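Local coordinates for translation initiation factor eIF2B, subunit delta (Archaeoglobus fulgidus, PDB 1T5O), which probably catalyses the interconversion of 5-methylthioribose 1-phosphate and 5-methylthioribulose 1-phosphate, an isomerase step of methionine biosynthesis, at residues D10-I15 with E33-A38; G54-A59 with K124-D129; D239-K244 with E315-L320. All coordinates share one frame; numbering follows the deposited sequence.

In the fold
Along the chain the three contacts come in series, so none nests within or crosses another. Contact 1 closes first, over a 17-residue connection that includes strand 26-29, and lays the N-terminal antiparallel sheet on helix 32-40. Contact 2 follows over a longer, mostly helical connection and joins helix 47-61 to the long helix 111-141. These two touch (L35 on G57, L12 on Y56), their centres about 13 Å apart. Contact 3 closes over 70 residues that include helix 247-256 and strand 261-264, ties a small antiparallel sheet to the large mixed sheet, and lies on the other side of the chain's centre, about 33 Å from contact 1 and about 28 Å from contact 2, centre to centre.

Contact 1: residues D10-I15 with E33-A38; sequences DGLKLI and EELADA
L35, on helix 33-38, enters between L12 and L14 of strand 12-15, and its side chain can be followed outward from the helix. Its CB leaves the backbone alongside the strand rather than at it. CG, anti to the backbone N (chi1 -179°), then swings the branched end across toward the two strand leucines. At the tip the two methyls make different contacts. CD2 of L35 lies 3.7 Å from CD1 of L12, while CD1 of L35 sits equally near that same methyl, so CD1 of L12 rests against both prongs of the fork. CD1 of L35 also faces the second strand leucine, where CD2 of L14 is a looser 4.2 Å away. Both strand leucines meet L35 at about a right angle, branch against branch.

One helical turn further on, the methyl of A38 takes the other prong of L14: CD1 of L14 lies 3.6 Å from CB of A38. The first torsion of L14 (chi1 -32°) is twisted well off the staggered position, a mildly strained setting in which one methyl touches A38 and the other L35. No hydrogen bond spans the two segments; the join is purely apolar and buried, made by alternate strand residues, L12 and L14, which turn the same sheet face to the helix. Strand and helix run nearly parallel, 19° apart, with their axes 10.9 Å from each other at closest.

Strand 12-15 is the middle of a three-stranded antiparallel sheet, bonded through its backbone to 6-8 and 26-29, whose I6, I27 and C29 also touch these leucines. Helix 32-40 is thus packed on one face of this N-terminal sheet, while L84 of helix 70-85 touches L35 and helix 47-61 meets both L35 and L12.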
loop_
_atom_site.group_PDB
_atom_site.type_symbol
_atom_site.label_atom_id
_atom_site.label_comp_id
_atom_site.label_asym_id
_atom_site.label_seq_id
_atom_site.Cartn_x
_atom_site.Cartn_y
_atom_site.Cartn_z
ATOM N N ASP A 10 -13.082 38.322 -3.005
ATOM C CA ASP A 10 -12.959 39.245 -1.883
ATOM C C ASP A 10 -11.895 38.671 -0.963
ATOM O O ASP A 10 -12.087 38.559 0.246
ATOM C CB ASP A 10 -14.284 39.391 -1.129
ATOM C CG ASP A 10 -15.400 39.928 -2.008
ATOM O OD1 ASP A 10 -15.109 40.690 -2.959
ATOM O OD2 ASP A 10 -16.576 39.595 -1.734
ATOM N N GLY A 11 -10.769 38.287 -1.557
ATOM C CA GLY A 11 -9.692 37.719 -0.779
ATOM C C GLY A 11 -9.346 36.331 -1.264
ATOM O O GLY A 11 -10.129 35.703 -1.984
ATOM N N LEU A 12 -8.171 35.856 -0.857
ATOM C CA LEU A 12 -7.686 34.538 -1.250
ATOM C C LEU A 12 -8.453 33.408 -0.571
ATOM O O LEU A 12 -8.429 33.281 0.655
ATOM C CB LEU A 12 -6.202 34.414 -0.907
ATOM C CG LEU A 12 -5.361 33.409 -1.701
ATOM C CD1 LEU A 12 -3.897 33.502 -1.246
ATOM C CD2 LEU A 12 -5.911 31.995 -1.513
ATOM N N LYS A 13 -9.120 32.583 -1.366
ATOM C CA LYS A 13 -9.870 31.452 -0.821
ATOM C C LYS A 13 -9.260 30.139 -1.326
ATOM O O LYS A 13 -8.842 30.061 -2.488
ATOM C CB LYS A 13 -11.333 31.518 -1.253
ATOM C CG LYS A 13 -12.038 32.848 -0.986
ATOM C CD LYS A 13 -12.272 33.097 0.503
ATOM C CE LYS A 13 -13.117 34.368 0.715
ATOM N NZ LYS A 13 -14.449 34.255 0.023
ATOM N N LEU A 14 -9.204 29.127 -0.453
ATOM C CA LEU A 14 -8.673 27.797 -0.798
ATOM C C LEU A 14 -9.557 26.710 -0.211
ATOM O O LEU A 14 -10.118 26.869 0.877
ATOM C CB LEU A 14 -7.305 27.508 -0.172
ATOM C CG LEU A 14 -6.157 28.448 0.155
ATOM C CD1 LEU A 14 -5.269 27.746 1.157
ATOM C CD2 LEU A 14 -5.378 28.799 -1.088
ATOM N N ILE A 15 -9.649 25.592 -0.917
ATOM C CA ILE A 15 -10.383 24.449 -0.407
ATOM C C ILE A 15 -9.372 23.873 0.586
ATOM O O ILE A 15 -8.210 23.655 0.231
ATOM C CB ILE A 15 -10.646 23.400 -1.512
ATOM C CG1 ILE A 15 -11.848 23.810 -2.356
ATOM C CG2 ILE A 15 -10.871 22.026 -0.887
ATOM C CD1 ILE A 15 -12.053 22.935 -3.585
ATOM N N GLU A 33 1.505 34.779 6.135
ATOM C CA GLU A 33 1.753 33.640 7.002
ATOM C C GLU A 33 0.706 32.539 6.887
ATOM O O GLU A 33 1.051 31.356 6.892
ATOM C CB GLU A 33 1.875 34.109 8.458
ATOM C CG GLU A 33 2.996 35.125 8.682
ATOM C CD GLU A 33 3.031 35.674 10.105
ATOM O OE1 GLU A 33 1.993 36.205 10.572
ATOM O OE2 GLU A 33 4.101 35.578 10.755
ATOM N N GLU A 34 -0.562 32.920 6.772
ATOM C CA GLU A 34 -1.627 31.932 6.661
ATOM C C GLU A 34 -1.483 31.075 5.409
ATOM O O GLU A 34 -1.610 29.849 5.457
ATOM C CB GLU A 34 -2.986 32.621 6.662
ATOM C CG GLU A 34 -3.231 33.423 7.922
ATOM C CD GLU A 34 -4.677 33.831 8.066
ATOM O OE1 GLU A 34 -5.251 34.338 7.083
ATOM O OE2 GLU A 34 -5.235 33.650 9.166
ATOM N N LEU A 35 -1.219 31.728 4.287
ATOM C CA LEU A 35 -1.047 31.024 3.034
ATOM C C LEU A 35 0.149 30.104 3.186
ATOM O O LEU A 35 0.093 28.922 2.840
ATOM C CB LEU A 35 -0.800 32.028 1.906
ATOM C CG LEU A 35 -0.608 31.485 0.488
ATOM C CD1 LEU A 35 -1.829 30.670 0.040
ATOM C CD2 LEU A 35 -0.363 32.661 -0.454
ATOM N N ALA A 36 1.240 30.650 3.715
ATOM C CA ALA A 36 2.445 29.860 3.900
ATOM C C ALA A 36 2.167 28.604 4.724
ATOM O O ALA A 36 2.648 27.521 4.388
ATOM C CB ALA A 36 3.540 30.699 4.561
ATOM N N ASP A 37 1.386 28.711 5.791
ATOM C CA ASP A 37 1.158 27.502 6.560
ATOM C C ASP A 37 0.213 26.578 5.828
ATOM O O ASP A 37 0.300 25.358 5.976
ATOM C CB ASP A 37 0.623 27.810 7.959
ATOM C CG ASP A 37 1.053 26.757 8.980
ATOM O OD1 ASP A 37 2.271 26.435 9.031
ATOM O OD2 ASP A 37 0.186 26.249 9.732
ATOM N N ALA A 38 -0.683 27.153 5.028
ATOM C CA ALA A 38 -1.625 26.342 4.268
ATOM C C ALA A 38 -0.795 25.491 3.311
ATOM O O ALA A 38 -1.063 24.308 3.112
ATOM C CB ALA A 38 -2.580 27.226 3.503
#

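Contact 2: residues G54-A59 with K124-D129; sequences GAYGIA and KLAEED
A55 and L125 form one half of this helix-to-helix contact, Y56 and A126 the other. The methyl CB of A55 points toward helix 124-129, where it meets the CD1 branch of L125 at 3.8 Å. L125 reaches it with CG anti to its own carbonyl carbon (chi1 -66°) and an extended chi2 (179°), which sends CD1 forward as the leading methyl. The second pair involves the far end of a ring. Y56 leaves its helix alongside the partner, and its length carries the hydroxyl to the methyl of A126, with OH of Y56 3.5 Å from CB of A126. The neighbouring ring carbon CZ of Y56 follows at 4.2 Å from CB of A126, and the methyl approaches the ring obliquely. The interface is buried and held by van der Waals packing, apolar in its contacts apart from the phenol oxygen lying against A126.

With alanine on one side of each pair, the helices come near enough for the CA atoms of A55 and L125 to be 7.8 Å apart. Both segments belong to the helical N-terminal part of this eIF2B-family isomerase, which precedes the Rossmann-like, mostly parallel sheet in the chain; helix 111-141 is its longest element.

Among the nearest neighbours, A122, one turn before A126, touches both A55 and Y56, A101 and R100 of helix 92-105 pack on A55 and L125 respectively, and R4 and V162 also touch A126. Further out, NH2 of R4, which lies outside both segments, forms a salt bridge with OE1 of E127, linking the N-terminal segment to this helix. Both carboxylate oxygens of D129 have partners: OD1 the backbone N of V162, OD2 a salt bridge to R132.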
loop_
_atom_site.group_PDB
_atom_site.type_symbol
_atom_site.label_atom_id
_atom_site.label_comp_id
_atom_site.label_asym_id
_atom_site.label_seq_id
_atom_site.Cartn_x
_atom_site.Cartn_y
_atom_site.Cartn_z
ATOM N N GLY A 54 1.373 31.119 -5.203
ATOM C CA GLY A 54 2.461 32.077 -5.244
ATOM C C GLY A 54 2.007 33.433 -5.767
ATOM O O GLY A 54 2.322 34.463 -5.172
ATOM N N ALA A 55 1.266 33.433 -6.875
ATOM C CA ALA A 55 0.769 34.673 -7.484
ATOM C C ALA A 55 -0.275 35.381 -6.628
ATOM O O ALA A 55 -0.213 36.593 -6.455
ATOM C CB ALA A 55 0.191 34.390 -8.873
ATOM N N TYR A 56 -1.248 34.639 -6.111
ATOM C CA TYR A 56 -2.265 35.270 -5.273
ATOM C C TYR A 56 -1.587 35.768 -4.007
ATOM O O TYR A 56 -2.058 36.717 -3.377
ATOM C CB TYR A 56 -3.376 34.288 -4.903
ATOM C CG TYR A 56 -4.360 34.023 -6.023
ATOM C CD1 TYR A 56 -4.981 35.077 -6.700
ATOM C CD2 TYR A 56 -4.714 32.725 -6.367
ATOM C CE1 TYR A 56 -5.941 34.832 -7.695
ATOM C CE2 TYR A 56 -5.667 32.465 -7.348
ATOM C CZ TYR A 56 -6.276 33.512 -8.007
ATOM O OH TYR A 56 -7.218 33.241 -8.972
ATOM N N GLY A 57 -0.479 35.116 -3.644
ATOM C CA GLY A 57 0.255 35.511 -2.454
ATOM C C GLY A 57 0.690 36.962 -2.560
ATOM O O GLY A 57 0.547 37.725 -1.606
ATOM N N ILE A 58 1.221 37.331 -3.728
ATOM C CA ILE A 58 1.688 38.691 -4.005
ATOM C C ILE A 58 0.506 39.665 -4.019
ATOM O O ILE A 58 0.620 40.784 -3.520
ATOM C CB ILE A 58 2.436 38.751 -5.378
ATOM C CG1 ILE A 58 3.660 37.822 -5.355
ATOM C CG2 ILE A 58 2.812 40.193 -5.732
ATOM C CD1 ILE A 58 4.638 38.040 -4.179
ATOM N N ALA A 59 -0.626 39.249 -4.595
ATOM C CA ALA A 59 -1.809 40.108 -4.623
ATOM C C ALA A 59 -2.263 40.299 -3.178
ATOM O O ALA A 59 -2.697 41.382 -2.769
ATOM C CB ALA A 59 -2.916 39.465 -5.438
ATOM N N LYS A 124 -4.882 35.797 -14.109
ATOM C CA LYS A 124 -4.579 35.354 -15.463
ATOM C C LYS A 124 -3.856 34.000 -15.421
ATOM O O LYS A 124 -4.156 33.105 -16.210
ATOM C CB LYS A 124 -3.700 36.391 -16.167
ATOM C CG LYS A 124 -3.155 35.963 -17.537
ATOM C CD LYS A 124 -2.065 36.941 -17.968
ATOM C CE LYS A 124 -1.467 36.619 -19.338
ATOM N NZ LYS A 124 -0.296 37.532 -19.582
ATOM N N LEU A 125 -2.913 33.855 -14.499
ATOM C CA LEU A 125 -2.176 32.613 -14.375
ATOM C C LEU A 125 -3.099 31.463 -13.979
ATOM O O LEU A 125 -2.941 30.351 -14.479
ATOM C CB LEU A 125 -1.049 32.738 -13.346
ATOM C CG LEU A 125 0.094 33.702 -13.683
ATOM C CD1 LEU A 125 1.096 33.711 -12.531
ATOM C CD2 LEU A 125 0.778 33.285 -14.983
ATOM N N ALA A 126 -4.058 31.728 -13.092
ATOM C CA ALA A 126 -4.987 30.681 -12.656
ATOM C C ALA A 126 -5.909 30.284 -13.814
ATOM O O ALA A 126 -6.194 29.111 -14.013
ATOM C CB ALA A 126 -5.816 31.153 -11.455
ATOM N N GLU A 127 -6.360 31.277 -14.575
ATOM C CA GLU A 127 -7.239 31.066 -15.721
ATOM C C GLU A 127 -6.525 30.249 -16.802
ATOM O O GLU A 127 -7.128 29.400 -17.472
ATOM C CB GLU A 127 -7.633 32.422 -16.308
ATOM C CG GLU A 127 -8.441 32.345 -17.572
ATOM C CD GLU A 127 -9.823 31.772 -17.334
ATOM O OE1 GLU A 127 -10.204 31.579 -16.155
ATOM O OE2 GLU A 127 -10.529 31.520 -18.327
ATOM N N GLU A 128 -5.247 30.554 -17.006
ATOM C CA GLU A 128 -4.458 29.829 -17.990
ATOM C C GLU A 128 -4.277 28.373 -17.576
ATOM O O GLU A 128 -4.245 27.498 -18.426
ATOM C CB GLU A 128 -3.107 30.496 -18.169
ATOM C CG GLU A 128 -3.236 31.889 -18.755
ATOM C CD GLU A 128 -1.884 32.537 -18.960
ATOM O OE1 GLU A 128 -0.971 32.283 -18.147
ATOM O OE2 GLU A 128 -1.751 33.306 -19.934
ATOM N N ASP A 129 -4.155 28.102 -16.273
ATOM C CA ASP A 129 -4.026 26.710 -15.849
ATOM C C ASP A 129 -5.318 25.960 -16.175
ATOM O O ASP A 129 -5.307 24.810 -16.640
ATOM C CB ASP A 129 -3.760 26.585 -14.353
ATOM C CG ASP A 129 -3.669 25.124 -13.921
ATOM O OD1 ASP A 129 -4.411 24.710 -12.986
ATOM O OD2 ASP A 129 -2.854 24.386 -14.540
#

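Contact 3: residues D239-K244 with E315-L320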
loop_
_atom_site.group_PDB
_atom_site.type_symbol
_atom_site.label_atom_id
_atom_site.label_comp_id
_atom_site.label_asym_id
_atom_site.label_seq_id
_atom_site.Cartn_x
_atom_site.Cartn_y
_atom_site.Cartn_z
ATOM N N ASP A 239 14.495 10.355 -20.268
ATOM C CA ASP A 239 14.337 8.906 -20.203
ATOM C C ASP A 239 13.347 8.464 -19.146
ATOM O O ASP A 239 13.242 7.268 -18.860
ATOM C CB ASP A 239 15.685 8.239 -19.932
ATOM C CG ASP A 239 16.396 8.803 -18.687
ATOM O OD1 ASP A 239 17.430 8.234 -18.305
ATOM O OD2 ASP A 239 15.948 9.814 -18.095
ATOM N N ALA A 240 12.605 9.389 -18.544
ATOM C CA ALA A 240 11.683 8.930 -17.502
ATOM C C ALA A 240 10.656 9.906 -16.996
ATOM O O ALA A 240 10.815 11.105 -17.105
ATOM C CB ALA A 240 12.484 8.404 -16.289
ATOM N N VAL A 241 9.596 9.349 -16.419
ATOM C CA VAL A 241 8.550 10.151 -15.814
ATOM C C VAL A 241 8.661 10.001 -14.298
ATOM O O VAL A 241 8.550 8.892 -13.782
ATOM C CB VAL A 241 7.141 9.680 -16.255
ATOM C CG1 VAL A 241 6.087 10.433 -15.480
ATOM C CG2 VAL A 241 6.947 9.953 -17.779
ATOM N N PHE A 242 8.918 11.096 -13.582
ATOM C CA PHE A 242 8.937 11.027 -12.125
ATOM C C PHE A 242 7.525 11.380 -11.617
ATOM O O PHE A 242 6.954 12.403 -12.002
ATOM C CB PHE A 242 9.975 11.991 -11.510
ATOM C CG PHE A 242 11.421 11.535 -11.689
ATOM C CD1 PHE A 242 12.098 11.775 -12.888
ATOM C CD2 PHE A 242 12.080 10.832 -10.679
ATOM C CE1 PHE A 242 13.406 11.324 -13.083
ATOM C CE2 PHE A 242 13.403 10.368 -10.865
ATOM C CZ PHE A 242 14.062 10.621 -12.082
ATOM N N ASN A 243 6.946 10.515 -10.779
ATOM C CA ASN A 243 5.608 10.782 -10.236
ATOM C C ASN A 243 5.551 10.157 -8.846
ATOM O O ASN A 243 6.506 9.504 -8.446
ATOM C CB ASN A 243 4.537 10.191 -11.171
ATOM C CG ASN A 243 3.166 10.719 -10.865
ATOM O OD1 ASN A 243 2.976 11.932 -10.750
ATOM N ND2 ASN A 243 2.193 9.818 -10.713
ATOM N N LYS A 244 4.458 10.371 -8.105
ATOM C CA LYS A 244 4.307 9.820 -6.747
ATOM C C LYS A 244 4.793 8.364 -6.658
ATOM O O LYS A 244 4.415 7.546 -7.508
ATOM C CB LYS A 244 2.828 9.887 -6.313
ATOM C CG LYS A 244 2.567 9.290 -4.928
ATOM C CD LYS A 244 3.379 10.019 -3.853
ATOM C CE LYS A 244 3.068 11.521 -3.859
ATOM N NZ LYS A 244 3.814 12.330 -2.835
ATOM N N GLU A 315 9.776 3.788 -21.771
ATOM C CA GLU A 315 9.466 2.570 -22.507
ATOM C C GLU A 315 8.135 1.985 -21.993
ATOM O O GLU A 315 7.481 1.201 -22.679
ATOM C CB GLU A 315 10.593 1.533 -22.325
ATOM C CG GLU A 315 10.833 0.673 -23.563
ATOM C CD GLU A 315 10.277 -0.727 -23.409
ATOM O OE1 GLU A 315 10.650 -1.385 -22.404
ATOM O OE2 GLU A 315 9.484 -1.173 -24.282
ATOM N N ASN A 316 7.744 2.349 -20.774
ATOM C CA ASN A 316 6.488 1.869 -20.188
ATOM C C ASN A 316 5.357 2.898 -20.337
ATOM O O ASN A 316 4.310 2.768 -19.703
ATOM C CB ASN A 316 6.665 1.581 -18.690
ATOM C CG ASN A 316 7.536 0.363 -18.412
ATOM O OD1 ASN A 316 8.188 -0.167 -19.309
ATOM N ND2 ASN A 316 7.565 -0.074 -17.140
ATOM N N VAL A 317 5.581 3.935 -21.141
ATOM C CA VAL A 317 4.559 4.966 -21.352
ATOM C C VAL A 317 4.079 4.886 -22.806
ATOM O O VAL A 317 4.872 5.053 -23.747
ATOM C CB VAL A 317 5.135 6.362 -21.069
ATOM C CG1 VAL A 317 4.080 7.443 -21.367
ATOM C CG2 VAL A 317 5.599 6.429 -19.587
ATOM N N THR A 318 2.792 4.610 -22.977
ATOM C CA THR A 318 2.180 4.471 -24.303
ATOM C C THR A 318 2.124 5.815 -25.025
ATOM O O THR A 318 2.334 5.897 -26.240
ATOM C CB THR A 318 0.739 3.899 -24.173
ATOM O OG1 THR A 318 0.775 2.711 -23.362
ATOM C CG2 THR A 318 0.155 3.562 -25.568
ATOM N N ALA A 319 1.825 6.873 -24.271
ATOM C CA ALA A 319 1.786 8.202 -24.850
ATOM C C ALA A 319 1.716 9.234 -23.741
ATOM O O ALA A 319 1.256 8.938 -22.634
ATOM C CB ALA A 319 0.541 8.344 -25.796
ATOM N N LEU A 320 2.166 10.446 -24.055
ATOM C CA LEU A 320 2.117 11.568 -23.137
ATOM C C LEU A 320 0.939 12.442 -23.621
ATOM O O LEU A 320 0.799 12.696 -24.807
ATOM C CB LEU A 320 3.443 12.357 -23.205
ATOM C CG LEU A 320 4.712 11.555 -22.885
ATOM C CD1 LEU A 320 5.956 12.369 -23.213
ATOM C CD2 LEU A 320 4.710 11.140 -21.408
#
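V241 carries this contact with a single methyl, CG2, which meets side chains from two points of the 315-320 segment. Its conformation places CG1 anti to the backbone N (chi1 173°), leaving CG2 opposite the carbonyl carbon and directed at the partner. CG2 of V241 lies 4.2 Å from CG2 of V317, and the two valine side chains cross at about a right angle. L320 comes in more loosely, with its CD2 at 4.4 Å from CG2 of V241; its CB points toward the 239-244 segment, and the extended chi2 (170°) carries CD2 outward to the valine. All three residues are buried, and the contact is apolar throughout.

Beyond V241, the same strand carries N243 and K244, predicted substrate-binding residues, and F242 is backbone-bonded to D234, the predicted proton donor.

V263 of strand 261-264 lies beside both V241 and L320. The contact joins strand 240-244, central in a small antiparallel sheet between 235-237 and 309-313, to strand 319-322 of the mixed sheet and the loop leading into it.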